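Local coordinates for exotoxin 6 (Staphylococcus aureus subsp. aureus Mu50, PDB 4ZYS), which is a superantigen-like exotoxin that probably acts on host immune defences, perhaps through the binding of sugars, at residues 37-42 / 48-53; 58-63 / 181-186; 74-79 / 175-180. All coordinates share one frame; numbering follows the deposited sequence.

Interaction 1: residues 37-42 / 48-53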
ATOM      1  N   LYS A  37       8.005  -5.078  20.216  1.00 41.57           N
ATOM      2  CA  LYS A  37       7.461  -4.764  18.886  1.00 40.55           C
ATOM      3  C   LYS A  37       7.266  -3.250  18.683  1.00 40.28           C
ATOM      4  O   LYS A  37       6.775  -2.572  19.583  1.00 39.26           O
ATOM      5  CB  LYS A  37       6.129  -5.512  18.658  1.00 43.63           C
ATOM      6  CG  LYS A  37       6.294  -7.004  18.403  1.00 53.89           C
ATOM      7  CD  LYS A  37       5.001  -7.767  18.706  1.00 72.35           C
ATOM      8  CE  LYS A  37       5.152  -9.273  18.624  1.00 89.97           C
ATOM      9  NZ  LYS A  37       5.944  -9.838  19.755  1.00 99.66           N
ATOM     10  N   ASP A  38       7.631  -2.737  17.488  1.00 34.06           N
ATOM     11  CA  ASP A  38       7.509  -1.306  17.155  1.00 31.88           C
ATOM     12  C   ASP A  38       6.150  -0.918  16.556  1.00 31.33           C
ATOM     13  O   ASP A  38       5.609  -1.630  15.709  1.00 29.88           O
ATOM     14  CB  ASP A  38       8.628  -0.863  16.218  1.00 33.01           C
ATOM     15  CG  ASP A  38       9.995  -0.774  16.876  1.00 39.16           C
ATOM     16  OD1 ASP A  38      10.130  -1.228  18.041  1.00 41.14           O
ATOM     17  OD2 ASP A  38      10.933  -0.269  16.225  1.00 42.49           O
ATOM     18  N   TYR A  39       5.617   0.234  17.034  1.00 25.92           N
ATOM     19  CA  TYR A  39       4.323   0.849  16.685  1.00 23.50           C
ATOM     20  C   TYR A  39       4.433   2.356  16.600  1.00 23.31           C
ATOM     21  O   TYR A  39       5.314   2.933  17.213  1.00 23.12           O
ATOM     22  CB  TYR A  39       3.236   0.525  17.748  1.00 24.75           C
ATOM     23  CG  TYR A  39       3.039  -0.940  18.018  1.00 28.52           C
ATOM     24  CD1 TYR A  39       2.238  -1.720  17.194  1.00 30.83           C
ATOM     25  CD2 TYR A  39       3.638  -1.552  19.114  1.00 31.83           C
ATOM     26  CE1 TYR A  39       2.069  -3.084  17.426  1.00 33.86           C
ATOM     27  CE2 TYR A  39       3.449  -2.912  19.377  1.00 33.92           C
ATOM     28  CZ  TYR A  39       2.665  -3.674  18.527  1.00 43.41           C
ATOM     29  OH  TYR A  39       2.486  -5.016  18.762  1.00 50.98           O
ATOM     30  N   ILE A  40       3.498   2.991  15.906  1.00 18.50           N
ATOM     31  CA  ILE A  40       3.357   4.435  15.815  1.00 18.37           C
ATOM     32  C   ILE A  40       1.859   4.732  15.976  1.00 20.56           C
ATOM     33  O   ILE A  40       1.038   4.113  15.297  1.00 17.22           O
ATOM     34  CB  ILE A  40       4.005   5.076  14.536  1.00 20.92           C
ATOM     35  CG1 ILE A  40       3.950   6.606  14.561  1.00 21.25           C
ATOM     36  CG2 ILE A  40       3.455   4.537  13.210  1.00 21.42           C
ATOM     37  CD1 ILE A  40       5.236   7.308  13.931  1.00 26.51           C
ATOM     38  N   ASP A  41       1.517   5.614  16.941  1.00 18.09           N
ATOM     39  CA  ASP A  41       0.139   6.043  17.220  1.00 17.63           C
ATOM     40  C   ASP A  41      -0.136   7.353  16.507  1.00 23.00           C
ATOM     41  O   ASP A  41       0.705   8.239  16.549  1.00 22.12           O
ATOM     42  CB  ASP A  41      -0.101   6.228  18.732  1.00 18.95           C
ATOM     43  CG  ASP A  41      -0.258   4.967  19.543  1.00 26.40           C
ATOM     44  OD1 ASP A  41      -0.393   3.877  18.938  1.00 25.67           O
ATOM     45  OD2 ASP A  41      -0.179   5.055  20.785  1.00 34.10           O
ATOM     46  N   VAL A  42      -1.294   7.475  15.856  1.00 19.97           N
ATOM     47  CA  VAL A  42      -1.672   8.657  15.105  1.00 20.91           C
ATOM     48  C   VAL A  42      -3.126   8.984  15.409  1.00 27.25           C
ATOM     49  O   VAL A  42      -3.957   8.066  15.489  1.00 26.65           O
ATOM     50  CB  VAL A  42      -1.468   8.471  13.561  1.00 25.58           C
ATOM     51  CG1 VAL A  42      -1.573   9.799  12.812  1.00 25.82           C
ATOM     52  CG2 VAL A  42      -0.137   7.809  13.227  1.00 25.86           C
ATOM     53  N   TYR A  48      -8.392   7.270  16.495  1.00 31.42           N
ATOM     54  CA  TYR A  48      -7.127   6.703  16.910  1.00 29.80           C
ATOM     55  C   TYR A  48      -6.706   5.489  16.097  1.00 28.10           C
ATOM     56  O   TYR A  48      -7.498   4.560  15.906  1.00 26.07           O
ATOM     57  CB  TYR A  48      -7.212   6.298  18.366  1.00 32.35           C
ATOM     58  CG  TYR A  48      -5.914   6.519  19.092  1.00 36.38           C
ATOM     59  CD1 TYR A  48      -5.636   7.738  19.701  1.00 37.82           C
ATOM     60  CD2 TYR A  48      -4.961   5.517  19.172  1.00 38.73           C
ATOM     61  CE1 TYR A  48      -4.437   7.957  20.372  1.00 38.74           C
ATOM     62  CE2 TYR A  48      -3.763   5.717  19.857  1.00 41.25           C
ATOM     63  CZ  TYR A  48      -3.510   6.938  20.468  1.00 45.65           C
ATOM     64  OH  TYR A  48      -2.339   7.176  21.153  1.00 45.14           O
ATOM     65  N   SER A  49      -5.435   5.484  15.662  1.00 22.31           N
ATOM     66  CA  SER A  49      -4.851   4.357  14.954  1.00 20.29           C
ATOM     67  C   SER A  49      -3.523   3.975  15.565  1.00 22.62           C
ATOM     68  O   SER A  49      -2.692   4.838  15.843  1.00 21.25           O
ATOM     69  CB  SER A  49      -4.661   4.652  13.469  1.00 21.45           C
ATOM     70  OG  SER A  49      -5.917   4.834  12.850  1.00 28.30           O
ATOM     71  N   GLN A  50      -3.324   2.668  15.745  1.00 18.90           N
ATOM     72  CA  GLN A  50      -2.075   2.076  16.201  1.00 18.90           C
ATOM     73  C   GLN A  50      -1.548   1.356  14.992  1.00 22.01           C
ATOM     74  O   GLN A  50      -2.249   0.506  14.450  1.00 21.87           O
ATOM     75  CB  GLN A  50      -2.269   1.136  17.412  1.00 19.97           C
ATOM     76  CG  GLN A  50      -0.951   0.602  17.945  1.00 22.42           C
ATOM     77  CD  GLN A  50      -1.095  -0.695  18.720  1.00 41.78           C
ATOM     78  OE1 GLN A  50      -1.521  -1.723  18.181  1.00 35.39           O
ATOM     79  NE2 GLN A  50      -0.631  -0.710  19.971  1.00 23.76           N
ATOM     80  N   ILE A  51      -0.366   1.736  14.525  1.00 16.53           N
ATOM     81  CA  ILE A  51       0.194   1.155  13.319  1.00 16.01           C
ATOM     82  C   ILE A  51       1.449   0.349  13.637  1.00 22.58           C
ATOM     83  O   ILE A  51       2.413   0.898  14.174  1.00 21.38           O
ATOM     84  CB  ILE A  51       0.516   2.254  12.257  1.00 18.55           C
ATOM     85  CG1 ILE A  51      -0.651   3.255  12.045  1.00 17.84           C
ATOM     86  CG2 ILE A  51       0.984   1.625  10.936  1.00 18.79           C
ATOM     87  CD1 ILE A  51      -0.267   4.586  11.289  1.00 15.01           C
ATOM     88  N   SER A  52       1.467  -0.927  13.226  1.00 21.77           N
ATOM     89  CA  SER A  52       2.657  -1.772  13.357  1.00 22.69           C
ATOM     90  C   SER A  52       3.721  -1.368  12.349  1.00 27.20           C
ATOM     91  O   SER A  52       3.436  -1.245  11.154  1.00 25.30           O
ATOM     92  CB  SER A  52       2.305  -3.238  13.143  1.00 26.29           C
ATOM     93  OG  SER A  52       1.602  -3.727  14.266  1.00 45.18           O
ATOM     94  N   LEU A  53       4.938  -1.167  12.846  1.00 26.79           N
ATOM     95  CA  LEU A  53       6.152  -0.903  12.078  1.00 28.20           C
ATOM     96  C   LEU A  53       6.944  -2.197  12.132  1.00 39.34           C
ATOM     97  O   LEU A  53       7.786  -2.415  13.016  1.00 39.71           O
ATOM     98  CB  LEU A  53       6.947   0.295  12.630  1.00 27.91           C
ATOM     99  CG  LEU A  53       6.232   1.632  12.760  1.00 30.08           C
ATOM    100  CD1 LEU A  53       7.094   2.604  13.525  1.00 28.07           C
ATOM    101  CD2 LEU A  53       5.890   2.218  11.380  1.00 32.24           C
TER
HETATM  102  O   HOH W   1       4.800  -4.383  15.194  1.00 29.22           O
HETATM  103  O   HOH W   2      -6.185   7.511  12.936  1.00 22.62           O

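Interaction 2: residues 58-63 / 181-186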
ATOM      1  N   LYS A  58      10.639  -0.172  10.819  1.00 43.66           N
ATOM      2  CA  LYS A  58      11.002  -0.375  12.218  1.00 44.87           C
ATOM      3  C   LYS A  58      12.122   0.594  12.674  1.00 50.29           C
ATOM      4  O   LYS A  58      12.057   1.130  13.792  1.00 51.52           O
ATOM      5  CB  LYS A  58      11.471  -1.830  12.389  1.00 47.94           C
ATOM      6  CG  LYS A  58      11.311  -2.390  13.782  1.00 58.13           C
ATOM      7  CD  LYS A  58      11.816  -3.805  13.857  1.00 64.59           C
ATOM      8  CE  LYS A  58      12.015  -4.215  15.289  1.00 79.92           C
ATOM      9  NZ  LYS A  58      12.478  -5.624  15.407  1.00 94.70           N
ATOM     10  N   ASP A  59      13.118   0.840  11.804  1.00 45.23           N
ATOM     11  CA  ASP A  59      14.262   1.686  12.150  1.00 45.47           C
ATOM     12  C   ASP A  59      14.261   3.042  11.400  1.00 44.73           C
ATOM     13  O   ASP A  59      15.160   3.857  11.609  1.00 44.38           O
ATOM     14  CB  ASP A  59      15.562   0.898  11.888  1.00 49.00           C
ATOM     15  CG  ASP A  59      15.575  -0.480  12.553  1.00 64.57           C
ATOM     16  OD1 ASP A  59      15.421  -0.545  13.799  1.00 66.16           O
ATOM     17  OD2 ASP A  59      15.721  -1.498  11.822  1.00 70.77           O
ATOM     18  N   LYS A  60      13.221   3.299  10.589  1.00 37.56           N
ATOM     19  CA  LYS A  60      13.056   4.525   9.790  1.00 36.16           C
ATOM     20  C   LYS A  60      12.626   5.739  10.635  1.00 36.48           C
ATOM     21  O   LYS A  60      12.962   6.880  10.302  1.00 34.99           O
ATOM     22  CB  LYS A  60      11.995   4.275   8.705  1.00 37.25           C
ATOM     23  CG  LYS A  60      12.020   5.245   7.542  1.00 40.81           C
ATOM     24  CD  LYS A  60      11.180   4.692   6.405  1.00 42.82           C
ATOM     25  CE  LYS A  60      10.637   5.780   5.529  1.00 41.61           C
ATOM     26  NZ  LYS A  60       9.927   5.197   4.373  1.00 52.53           N
ATOM     27  N   PHE A  61      11.846   5.488  11.698  1.00 31.08           N
ATOM     28  CA  PHE A  61      11.299   6.550  12.528  1.00 30.11           C
ATOM     29  C   PHE A  61      11.966   6.570  13.882  1.00 35.39           C
ATOM     30  O   PHE A  61      12.282   5.515  14.442  1.00 35.34           O
ATOM     31  CB  PHE A  61       9.758   6.412  12.649  1.00 30.33           C
ATOM     32  CG  PHE A  61       9.126   6.290  11.279  1.00 30.70           C
ATOM     33  CD1 PHE A  61       8.922   7.418  10.487  1.00 33.47           C
ATOM     34  CD2 PHE A  61       8.849   5.040  10.733  1.00 31.41           C
ATOM     35  CE1 PHE A  61       8.439   7.298   9.175  1.00 33.08           C
ATOM     36  CE2 PHE A  61       8.387   4.921   9.424  1.00 33.75           C
ATOM     37  CZ  PHE A  61       8.168   6.054   8.658  1.00 31.95           C
ATOM     38  N   LYS A  62      12.193   7.789  14.397  1.00 32.52           N
ATOM     39  CA  LYS A  62      12.783   7.997  15.725  1.00 33.47           C
ATOM     40  C   LYS A  62      11.729   7.699  16.811  1.00 38.01           C
ATOM     41  O   LYS A  62      10.530   7.780  16.540  1.00 36.84           O
ATOM     42  CB  LYS A  62      13.352   9.434  15.874  1.00 35.22           C
ATOM     43  CG  LYS A  62      12.347  10.559  15.623  1.00 53.09           C
ATOM     44  CD  LYS A  62      12.662  11.783  16.466  1.00 72.46           C
ATOM     45  CE  LYS A  62      12.334  13.077  15.767  1.00 90.18           C
ATOM     46  NZ  LYS A  62      12.431  14.241  16.694  1.00103.19           N
ATOM     47  N   ASP A  63      12.169   7.359  18.024  1.00 35.36           N
ATOM     48  CA  ASP A  63      11.237   7.127  19.116  1.00 35.58           C
ATOM     49  C   ASP A  63      10.631   8.472  19.503  1.00 35.50           C
ATOM     50  O   ASP A  63      11.276   9.521  19.358  1.00 34.67           O
ATOM     51  CB  ASP A  63      11.931   6.433  20.305  1.00 39.89           C
ATOM     52  CG  ASP A  63      12.245   4.968  20.025  1.00 61.40           C
ATOM     53  OD1 ASP A  63      11.302   4.125  20.096  1.00 62.31           O
ATOM     54  OD2 ASP A  63      13.430   4.656  19.733  1.00 69.77           O
ATOM     55  N   GLY A 181       5.315  -2.003   5.069  1.00 17.98           N
ATOM     56  CA  GLY A 181       6.123  -0.906   5.596  1.00 18.66           C
ATOM     57  C   GLY A 181       7.281  -0.519   4.705  1.00 24.52           C
ATOM     58  O   GLY A 181       8.051   0.380   5.058  1.00 26.92           O
ATOM     59  N   ASP A 182       7.421  -1.193   3.536  1.00 20.65           N
ATOM     60  CA  ASP A 182       8.475  -0.881   2.565  1.00 20.11           C
ATOM     61  C   ASP A 182       8.017   0.234   1.665  1.00 21.56           C
ATOM     62  O   ASP A 182       6.849   0.287   1.289  1.00 20.27           O
ATOM     63  CB  ASP A 182       8.878  -2.115   1.747  1.00 22.54           C
ATOM     64  CG  ASP A 182       9.604  -3.176   2.558  1.00 30.05           C
ATOM     65  OD1 ASP A 182      10.006  -2.876   3.701  1.00 30.86           O
ATOM     66  OD2 ASP A 182       9.751  -4.314   2.051  1.00 32.20           O
ATOM     67  N   SER A 183       8.917   1.164   1.367  1.00 18.72           N
ATOM     68  CA  SER A 183       8.565   2.296   0.534  1.00 17.60           C
ATOM     69  C   SER A 183       9.588   2.469  -0.560  1.00 22.30           C
ATOM     70  O   SER A 183      10.726   2.033  -0.419  1.00 22.74           O
ATOM     71  CB  SER A 183       8.430   3.569   1.371  1.00 18.41           C
ATOM     72  OG  SER A 183       9.694   3.987   1.849  1.00 23.55           O
ATOM     73  N   ILE A 184       9.167   3.059  -1.679  1.00 19.57           N
ATOM     74  CA  ILE A 184      10.036   3.278  -2.834  1.00 19.31           C
ATOM     75  C   ILE A 184       9.965   4.756  -3.228  1.00 23.26           C
ATOM     76  O   ILE A 184       9.045   5.461  -2.808  1.00 22.32           O
ATOM     77  CB  ILE A 184       9.675   2.306  -4.002  1.00 21.30           C
ATOM     78  CG1 ILE A 184       8.231   2.495  -4.501  1.00 19.19           C
ATOM     79  CG2 ILE A 184       9.947   0.847  -3.593  1.00 22.46           C
ATOM     80  CD1 ILE A 184       7.782   1.603  -5.748  1.00 10.53           C
ATOM     81  N   ASP A 185      10.933   5.224  -4.017  1.00 21.34           N
ATOM     82  CA  ASP A 185      10.965   6.613  -4.485  1.00 20.98           C
ATOM     83  C   ASP A 185       9.942   6.768  -5.596  1.00 23.21           C
ATOM     84  O   ASP A 185      10.108   6.203  -6.676  1.00 23.26           O
ATOM     85  CB  ASP A 185      12.393   7.015  -4.954  1.00 23.41           C
ATOM     86  CG  ASP A 185      12.615   8.492  -5.256  1.00 28.32           C
ATOM     87  OD1 ASP A 185      11.614   9.227  -5.416  1.00 24.92           O
ATOM     88  OD2 ASP A 185      13.806   8.920  -5.324  1.00 37.75           O
ATOM     89  N   GLY A 186       8.876   7.504  -5.304  1.00 20.41           N
ATOM     90  CA  GLY A 186       7.775   7.760  -6.233  1.00 19.88           C
ATOM     91  C   GLY A 186       8.206   8.475  -7.497  1.00 23.59           C
ATOM     92  O   GLY A 186       7.597   8.302  -8.558  1.00 20.83           O
TER

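Interaction 3: residues 74-79 / 175-180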
ATOM      1  N   LEU A  74      -5.390   1.207   6.817  1.00 21.51           N
ATOM      2  CA  LEU A  74      -6.389   0.196   6.515  1.00 21.20           C
ATOM      3  C   LEU A  74      -6.597  -0.634   7.800  1.00 23.33           C
ATOM      4  O   LEU A  74      -5.659  -1.241   8.307  1.00 21.98           O
ATOM      5  CB  LEU A  74      -5.926  -0.663   5.314  1.00 20.85           C
ATOM      6  CG  LEU A  74      -6.901  -1.725   4.781  1.00 25.63           C
ATOM      7  CD1 LEU A  74      -6.545  -2.073   3.370  1.00 25.40           C
ATOM      8  CD2 LEU A  74      -6.810  -3.008   5.603  1.00 29.26           C
ATOM      9  N   ARG A  75      -7.830  -0.653   8.315  1.00 22.58           N
ATOM     10  CA  ARG A  75      -8.211  -1.419   9.510  1.00 23.23           C
ATOM     11  C   ARG A  75      -8.005  -2.894   9.296  1.00 28.64           C
ATOM     12  O   ARG A  75      -8.662  -3.482   8.434  1.00 28.91           O
ATOM     13  CB  ARG A  75      -9.695  -1.223   9.843  1.00 23.68           C
ATOM     14  CG  ARG A  75     -10.023  -0.209  10.864  1.00 28.81           C
ATOM     15  CD  ARG A  75     -11.528  -0.112  11.001  1.00 29.80           C
ATOM     16  NE  ARG A  75     -12.136  -1.047  11.967  1.00 36.63           N
ATOM     17  CZ  ARG A  75     -12.287  -0.803  13.272  1.00 43.87           C
ATOM     18  NH1 ARG A  75     -11.789   0.301  13.811  1.00 27.65           N
ATOM     19  NH2 ARG A  75     -12.898  -1.682  14.051  1.00 30.72           N
ATOM     20  N   GLU A  76      -7.118  -3.504  10.057  1.00 25.56           N
ATOM     21  CA  GLU A  76      -6.972  -4.959   9.976  1.00 26.72           C
ATOM     22  C   GLU A  76      -8.101  -5.612  10.784  1.00 32.65           C
ATOM     23  O   GLU A  76      -8.517  -5.072  11.824  1.00 32.11           O
ATOM     24  CB  GLU A  76      -5.605  -5.419  10.504  1.00 28.09           C
ATOM     25  CG  GLU A  76      -4.429  -5.050   9.610  1.00 34.25           C
ATOM     26  CD  GLU A  76      -4.331  -5.752   8.269  1.00 33.08           C
ATOM     27  OE1 GLU A  76      -4.523  -6.987   8.214  1.00 33.94           O
ATOM     28  OE2 GLU A  76      -3.966  -5.074   7.286  1.00 26.50           O
ATOM     29  N   GLY A  77      -8.615  -6.725  10.270  1.00 30.80           N
ATOM     30  CA  GLY A  77      -9.673  -7.495  10.922  1.00 31.95           C
ATOM     31  C   GLY A  77     -11.078  -6.935  10.877  1.00 38.82           C
ATOM     32  O   GLY A  77     -11.337  -5.873  10.305  1.00 38.73           O
ATOM     33  N   ASP A  78     -12.000  -7.677  11.475  1.00 38.63           N
ATOM     34  CA  ASP A  78     -13.406  -7.308  11.528  1.00 40.13           C
ATOM     35  C   ASP A  78     -13.802  -7.286  12.986  1.00 43.37           C
ATOM     36  O   ASP A  78     -14.019  -8.342  13.581  1.00 45.32           O
ATOM     37  CB  ASP A  78     -14.247  -8.281  10.673  1.00 43.43           C
ATOM     38  CG  ASP A  78     -13.787  -8.352   9.216  1.00 61.69           C
ATOM     39  OD1 ASP A  78     -13.647  -7.269   8.572  1.00 62.60           O
ATOM     40  OD2 ASP A  78     -13.550  -9.481   8.721  1.00 68.90           O
ATOM     41  N   SER A  79     -13.778  -6.085  13.585  1.00 37.74           N
ATOM     42  CA  SER A  79     -14.015  -5.884  15.013  1.00 37.61           C
ATOM     43  C   SER A  79     -14.809  -4.635  15.351  1.00 40.67           C
ATOM     44  O   SER A  79     -14.902  -3.717  14.548  1.00 39.47           O
ATOM     45  CB  SER A  79     -12.687  -5.819  15.758  1.00 41.62           C
ATOM     46  OG  SER A  79     -11.935  -4.641  15.508  1.00 51.21           O
ATOM     47  N   LEU A 175      -0.673  -8.671   0.191  1.00 17.39           N
ATOM     48  CA  LEU A 175       0.745  -8.281   0.228  1.00 16.78           C
ATOM     49  C   LEU A 175       1.350  -8.747   1.555  1.00 23.08           C
ATOM     50  O   LEU A 175       0.644  -8.705   2.576  1.00 23.92           O
ATOM     51  CB  LEU A 175       0.863  -6.753   0.099  1.00 16.11           C
ATOM     52  CG  LEU A 175       2.251  -6.109   0.225  1.00 19.10           C
ATOM     53  CD1 LEU A 175       3.157  -6.537  -0.898  1.00 18.76           C
ATOM     54  CD2 LEU A 175       2.134  -4.584   0.263  1.00 20.60           C
ATOM     55  N   GLU A 176       2.625  -9.236   1.540  1.00 18.99           N
ATOM     56  CA  GLU A 176       3.347  -9.693   2.749  1.00 17.87           C
ATOM     57  C   GLU A 176       3.361  -8.555   3.766  1.00 21.70           C
ATOM     58  O   GLU A 176       3.692  -7.417   3.409  1.00 21.06           O
ATOM     59  CB  GLU A 176       4.787 -10.125   2.406  1.00 18.79           C
ATOM     60  CG  GLU A 176       4.879 -11.376   1.560  1.00 26.93           C
ATOM     61  CD  GLU A 176       4.893 -11.219   0.046  1.00 40.15           C
ATOM     62  OE1 GLU A 176       4.518 -10.138  -0.467  1.00 27.28           O
ATOM     63  OE2 GLU A 176       5.258 -12.206  -0.633  1.00 27.23           O
ATOM     64  N   LYS A 177       2.970  -8.845   5.005  1.00 19.92           N
ATOM     65  CA  LYS A 177       2.892  -7.871   6.087  1.00 20.37           C
ATOM     66  C   LYS A 177       4.200  -7.056   6.207  1.00 25.15           C
ATOM     67  O   LYS A 177       4.122  -5.831   6.305  1.00 23.31           O
ATOM     68  CB  LYS A 177       2.523  -8.555   7.405  1.00 23.21           C
ATOM     69  CG  LYS A 177       1.031  -8.873   7.507  1.00 23.47           C
ATOM     70  CD  LYS A 177       0.699  -9.480   8.866  1.00 31.84           C
ATOM     71  CE  LYS A 177      -0.493 -10.415   8.832  1.00 55.54           C
ATOM     72  NZ  LYS A 177      -1.796  -9.699   8.718  1.00 73.11           N
ATOM     73  N   GLU A 178       5.382  -7.725   6.056  1.00 23.46           N
ATOM     74  CA  GLU A 178       6.710  -7.097   6.092  1.00 24.02           C
ATOM     75  C   GLU A 178       6.922  -6.050   4.985  1.00 27.26           C
ATOM     76  O   GLU A 178       7.759  -5.160   5.142  1.00 27.85           O
ATOM     77  CB  GLU A 178       7.811  -8.160   5.968  1.00 25.96           C
ATOM     78  CG  GLU A 178       8.029  -8.948   7.237  1.00 38.46           C
ATOM     79  CD  GLU A 178       8.781  -8.253   8.353  1.00 70.00           C
ATOM     80  OE1 GLU A 178      10.024  -8.147   8.253  1.00 72.95           O
ATOM     81  OE2 GLU A 178       8.136  -7.893   9.365  1.00 63.50           O
ATOM     82  N   ARG A 179       6.208  -6.191   3.851  1.00 21.42           N
ATOM     83  CA  ARG A 179       6.375  -5.312   2.698  1.00 18.79           C
ATOM     84  C   ARG A 179       5.441  -4.106   2.751  1.00 20.85           C
ATOM     85  O   ARG A 179       5.657  -3.140   2.016  1.00 19.84           O
ATOM     86  CB  ARG A 179       6.175  -6.096   1.402  1.00 16.42           C
ATOM     87  CG  ARG A 179       7.269  -7.122   1.170  1.00 19.93           C
ATOM     88  CD  ARG A 179       6.950  -7.969  -0.033  1.00 24.07           C
ATOM     89  NE  ARG A 179       7.284  -7.257  -1.255  1.00 30.51           N
ATOM     90  CZ  ARG A 179       6.820  -7.560  -2.461  1.00 38.35           C
ATOM     91  NH1 ARG A 179       5.958  -8.559  -2.620  1.00 17.39           N
ATOM     92  NH2 ARG A 179       7.223  -6.876  -3.520  1.00 19.28           N
HETATM   93  N   MSE A 180       4.450  -4.130   3.669  1.00 15.81           N
HETATM   94  CA  MSE A 180       3.497  -3.032   3.843  1.00 13.17           C
HETATM   95  C   MSE A 180       4.203  -1.798   4.385  1.00 19.97           C
HETATM   96  O   MSE A 180       3.760  -0.679   4.136  1.00 21.54           O
HETATM   97  CB  MSE A 180       2.328  -3.446   4.747  1.00 12.66           C
HETATM   98  CG  MSE A 180       1.366  -4.396   4.036  1.00 15.35           C
HETATM   99 SE   MSE A 180       0.007  -5.009   5.271  0.75 17.46          SE
HETATM  100  CE  MSE A 180      -0.819  -6.212   4.160  1.00 16.13           C
TER

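Interaction 1: residues 37-42 / 48-53
In the beta hairpin formed by strands 37-44 and 47-52 of the OB-fold domain, Ile40 faces Ile51 and Val42 faces Ser49 as antiparallel hydrogen-bonded pairs, with Tyr39-Ser52 and Asp41-Gln50 as the alternating non-hydrogen-bonded pairs. The short strand axes run at 153° to each other, and Ile40 N reaches Ile51 O at 2.9 Å. The bonding continues past these pairs through Leu53 N to Asp38 O, an oxygen that also accepts a hydrogen bond from a water.

On the buried side Ile40 CG2 touches Ile51 CB at 3.8 Å and Leu53 CD2 as well, while Val42 CG2 meets Ile51 CD1 at 3.8 Å. Val71 and Val90 of strands 69-74 and 84-92 extend this apolar layer, consistent with the interior of an OB barrel.

The other side carries Tyr39, Asp41, Gln50 and Ser52. Gln50, with CG anti to its backbone N (chi1 -176°) and the chain extended beyond, lays its amide over one face of the Tyr39 ring. The two planes lie 16° apart, Gln50 CD stands 3.8 Å from Tyr39 CD1, and NE2 is displaced toward the ring's rim. Ser52 OG approaches the same ring, 3.3 Å from Tyr39 CE1. Asp41 runs beside Gln50, its OD1 3.5 Å from Gln50 CG and its carboxylate nearly parallel to the amide; the hydroxyl of Tyr32 bonds both Asp41 OD1 and Gln50 NE2. The second carboxylate oxygen is used across the hairpin: Tyr48 OH donates to Asp41 OD2 over 3.0 Å, coming from above the carboxylate plane, while that oxygen lies in plane at the edge of the Tyr48 ring.

Interaction 2: residues 58-63 / 181-186
Lys60 leaves the backbone with CG anti to its N (chi1 -161°) and stays extended to the amine, whereas Ser183 turns OG into the position between its backbone N and carbonyl carbon (chi1 70°). The straight lysine spans the gap between the two segments and sets its end against the serine hydroxyl: Lys60 NZ lies 2.8 Å from Ser183 OG and 3.7 Å from Ser183 CB. This is a point contact, burying just 71 Å² in all, and a third residue organises it. The carboxylate of Asp127 makes a salt bridge with Lys60 NZ through OD2 and a hydrogen bond with Ser183 OG through OD1, gripping both polar ends at once and probably offsetting the lysine charge. At the other end of the lysine, Lys60 CB lies 3.7 Å above one face of the Phe61 ring, toward its rim. Here a lysine of the OB-fold domain reaches a serine and an aspartate of the beta-grasp domain. Asp127 belongs to strand 127-129, which pairs antiparallel with strand 183-185; Ile184 packs on helix 130-145 and strand 155-161, while Phe61 rests on Val90 of strand 84-92.

Interaction 3: residues 74-79 / 175-180
Glu76 and Lys177 approach from segments whose backbones stay well apart, their CA atoms 11.0 Å from each other, and their side chains cross obliquely in the space between. The glutamate bends at its second torsion (chi2 -69°), while the lysine runs extended and bends at its last (chi4 -75°), which turns the amine toward the carboxylate. Lys177 NZ ends 3.9 Å from Glu76 OE1, a long salt bridge and therefore a loose electrostatic pairing. The firmer partner of the carboxylate is Tyr16, whose hydroxyl hydrogen-bonds to Glu76 OE2; this anchor would fix the acid while the lysine approaches its other oxygen. Met180, present as selenomethionine, is buried beside the pair, its SE at a distant 4.5 Å from Glu76 OE2.

Each segment also has internal ties. Residues 177-180 turn in a helical manner without forming a regular helix: Arg179 N bonds to Glu176 O at 2.8 Å and Met180 N to Lys177 O at 3.2 Å. The same turn is closed by side chains, as Arg179 NH1 meets Glu176 OE1 at 3.0 Å in a salt bridge with an N-H...O angle of 164°. The oxygen lies close to the guanidinium plane, although the arginine comes from above the plane of the carboxylate. In 74-79 a weak bond from Arg75 NH2 to Ser79 O, 2.9 Å long, spans the loop.

The contact thus joins an OB-fold loop to the segment leading into strand 183-185 of the beta-grasp domain. Ile87 of strand 84-92 touches Glu76, Lys177 and Met180 alike, Met180 also packs on Tyr16 of helix 10-17, and Leu74 and Met180 both reach Lys131 of helix 130-145.

Overall arrangement
From the N terminus, interaction 1 closes first, a short local loop that makes a hairpin within the OB-fold domain. Interaction 2 opens soon after at 58-63 and closes at 181-186, spanning more than a hundred residues; interaction 3, 74-79 with 175-180, is nested inside that span. Both long-range contacts tie the OB-fold domain to the beta-grasp domain, and because 175-180 runs directly into 181-186, one continuous stretch serves both, at centres about 16 Å apart. Interactions 1 and 2 are in series yet touch, through Leu53 packing against Phe61, whereas interactions 1 and 3 come no nearer than about 6 Å between nearest atoms.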